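Local coordinates for protein putative alpha-L-fucosidase (Bacteroides thetaiotaomicron, PDB 4H41) that is a putative alpha-L-fucosidase with a TIM-barrel fold, probably hydrolysing fucose-containing host glycans, at residues B[22-27]-B[334-339]. Residues are numbered along the deposited sequence; the frame is centred on the assembly and turned at random. Where two conformers were deposited one is given.
Sequences SKLIVP and REYFEI
Leu24 and Tyr336 bring the two backbones nearest, CA to CA 8.1 Å, where the irregular segment 22-27 passes the last turn of helix 324-337; no direct hydrogen bond joins them, and 172 Å² is buried. Tyr336 carries the contact, with 65 Å² of it covered: chi1 of 176° sets CG opposite the backbone N and beside the carbonyl carbon, and the ring end comes nearer segment 22-27. Leu24 CD1 meets the ring edge at CD1 of Tyr336, 4.1 Å away, the two side chains crossing at about a right angle. Val26 CG2 lies near the ring plane too, 4.4 Å from Tyr336 CE1, while Pro27 O approaches that carbon obliquely at 3.4 Å. In this eight-stranded TIM barrel the contact packs the N-terminal arm, ahead of strand 34-39, against the final helix, which ends in a Schellman motif: Glu338 has phi 53°, and Ile339 N bonds back to Arg334 O (2.9 Å). The Tyr336 hydroxyl is bonded to Asn30 N; an alanine here would probably leave that amide without its phenol partner and open a gap beside Leu24 and Val26. One water accepts from Ser22 N and donates to Glu335 OE1, both at 2.8 Å. Leu24 also packs on Val99 of the second subunit.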
loop_
_atom_site.group_PDB
_atom_site.type_symbol
_atom_site.label_atom_id
_atom_site.label_comp_id
_atom_site.label_asym_id
_atom_site.label_seq_id
_atom_site.Cartn_x
_atom_site.Cartn_y
_atom_site.Cartn_z
ATOM N N SER B 22 -23.830 -5.500 -13.133
ATOM C CA SER B 22 -23.967 -6.868 -12.625
ATOM C C SER B 22 -25.429 -7.081 -12.262
ATOM O O SER B 22 -26.140 -6.140 -11.890
ATOM C CB SER B 22 -23.099 -7.074 -11.381
ATOM O OG SER B 22 -21.736 -6.650 -11.542
ATOM N N LYS B 23 -25.883 -8.301 -12.357
ATOM C CA LYS B 23 -27.248 -8.637 -11.996
ATOM C C LYS B 23 -27.235 -8.858 -10.506
ATOM O O LYS B 23 -26.566 -9.788 -10.081
ATOM C CB LYS B 23 -27.679 -9.889 -12.785
ATOM C CG LYS B 23 -29.178 -10.243 -12.710
ATOM C CD LYS B 23 -29.575 -10.987 -11.439
ATOM C CE LYS B 23 -30.693 -12.002 -11.599
ATOM N NZ LYS B 23 -30.239 -13.424 -11.423
ATOM N N LEU B 24 -27.898 -7.974 -9.681
ATOM C CA LEU B 24 -27.854 -8.200 -8.229
ATOM C C LEU B 24 -28.796 -9.337 -7.842
ATOM O O LEU B 24 -29.912 -9.423 -8.332
ATOM C CB LEU B 24 -28.166 -6.949 -7.400
ATOM C CG LEU B 24 -27.219 -5.752 -7.539
ATOM C CD1 LEU B 24 -27.333 -4.870 -6.312
ATOM C CD2 LEU B 24 -25.754 -6.157 -7.732
ATOM N N ILE B 25 -28.359 -10.194 -6.942
ATOM C CA ILE B 25 -29.144 -11.327 -6.485
ATOM C C ILE B 25 -29.548 -11.149 -5.023
ATOM O O ILE B 25 -30.029 -12.079 -4.400
ATOM C CB ILE B 25 -28.428 -12.678 -6.740
ATOM C CG1 ILE B 25 -27.053 -12.758 -6.027
ATOM C CG2 ILE B 25 -28.286 -12.908 -8.244
ATOM C CD1 ILE B 25 -26.388 -14.068 -6.116
ATOM N N VAL B 26 -29.429 -9.926 -4.510
ATOM C CA VAL B 26 -29.910 -9.566 -3.189
ATOM C C VAL B 26 -30.866 -8.390 -3.361
ATOM O O VAL B 26 -30.728 -7.608 -4.311
ATOM C CB VAL B 26 -28.775 -9.219 -2.167
ATOM C CG1 VAL B 26 -27.884 -10.424 -1.902
ATOM C CG2 VAL B 26 -27.967 -8.015 -2.574
ATOM N N PRO B 27 -31.763 -8.170 -2.383
ATOM C CA PRO B 27 -32.634 -6.978 -2.463
ATOM C C PRO B 27 -31.837 -5.667 -2.438
ATOM O O PRO B 27 -30.856 -5.517 -1.698
ATOM C CB PRO B 27 -33.542 -7.112 -1.231
ATOM C CG PRO B 27 -33.521 -8.566 -0.901
ATOM C CD PRO B 27 -32.113 -9.006 -1.220
ATOM N N ARG B 334 -23.714 3.299 -5.540
ATOM C CA ARG B 334 -24.797 3.956 -6.264
ATOM C C ARG B 334 -25.723 2.982 -6.935
ATOM O O ARG B 334 -26.930 3.245 -7.032
ATOM C CB ARG B 334 -24.243 4.920 -7.330
ATOM C CG ARG B 334 -23.638 6.184 -6.741
ATOM C CD ARG B 334 -23.714 7.340 -7.697
ATOM N NE ARG B 334 -23.015 7.026 -8.935
ATOM C CZ ARG B 334 -23.577 6.813 -10.125
ATOM N NH1 ARG B 334 -24.897 6.862 -10.267
ATOM N NH2 ARG B 334 -22.823 6.564 -11.182
ATOM N N GLU B 335 -25.176 1.875 -7.458
ATOM C CA GLU B 335 -26.011 0.874 -8.093
ATOM C C GLU B 335 -26.966 0.192 -7.086
ATOM O O GLU B 335 -28.156 0.053 -7.330
ATOM C CB GLU B 335 -25.122 -0.181 -8.794
ATOM C CG GLU B 335 -24.555 0.376 -10.077
ATOM C CD GLU B 335 -23.572 -0.503 -10.823
ATOM O OE1 GLU B 335 -23.230 -1.583 -10.292
ATOM O OE2 GLU B 335 -23.044 -0.054 -11.867
ATOM N N TYR B 336 -26.457 -0.177 -5.937
ATOM C CA TYR B 336 -27.242 -0.830 -4.880
ATOM C C TYR B 336 -28.302 0.069 -4.304
ATOM O O TYR B 336 -29.393 -0.417 -4.015
ATOM C CB TYR B 336 -26.281 -1.308 -3.786
ATOM C CG TYR B 336 -26.937 -1.921 -2.571
ATOM C CD1 TYR B 336 -27.367 -3.246 -2.574
ATOM C CD2 TYR B 336 -27.151 -1.174 -1.420
ATOM C CE1 TYR B 336 -27.969 -3.811 -1.445
ATOM C CE2 TYR B 336 -27.783 -1.724 -0.300
ATOM C CZ TYR B 336 -28.133 -3.050 -0.297
ATOM O OH TYR B 336 -28.721 -3.550 0.841
ATOM N N PHE B 337 -28.017 1.379 -4.183
ATOM C CA PHE B 337 -28.931 2.350 -3.630
ATOM C C PHE B 337 -29.708 3.121 -4.685
ATOM O O PHE B 337 -30.478 3.999 -4.317
ATOM C CB PHE B 337 -28.172 3.320 -2.721
ATOM C CG PHE B 337 -27.889 2.697 -1.376
ATOM C CD1 PHE B 337 -28.934 2.329 -0.531
ATOM C CD2 PHE B 337 -26.599 2.543 -0.925
ATOM C CE1 PHE B 337 -28.679 1.789 0.738
ATOM C CE2 PHE B 337 -26.338 1.950 0.323
ATOM C CZ PHE B 337 -27.380 1.560 1.139
ATOM N N GLU B 338 -29.533 2.793 -5.956
ATOM C CA GLU B 338 -30.218 3.393 -7.096
ATOM C C GLU B 338 -30.080 4.919 -7.072
ATOM O O GLU B 338 -31.045 5.653 -7.247
ATOM C CB GLU B 338 -31.688 2.938 -7.142
ATOM C CG GLU B 338 -31.775 1.453 -7.396
ATOM C CD GLU B 338 -33.173 1.004 -7.759
ATOM O OE1 GLU B 338 -34.117 1.337 -7.015
ATOM O OE2 GLU B 338 -33.326 0.320 -8.794
ATOM N N ILE B 339 -28.840 5.382 -6.859
ATOM C CA ILE B 339 -28.538 6.817 -6.809
ATOM C C ILE B 339 -28.109 7.256 -8.187
ATOM O O ILE B 339 -27.126 6.725 -8.723
ATOM C CB ILE B 339 -27.453 7.101 -5.751
ATOM C CG1 ILE B 339 -27.946 6.701 -4.339
ATOM C CG2 ILE B 339 -27.050 8.587 -5.795
ATOM C CD1 ILE B 339 -26.887 6.704 -3.290
HETATM O O HOH W 1 -22.100 -3.669 -11.812
#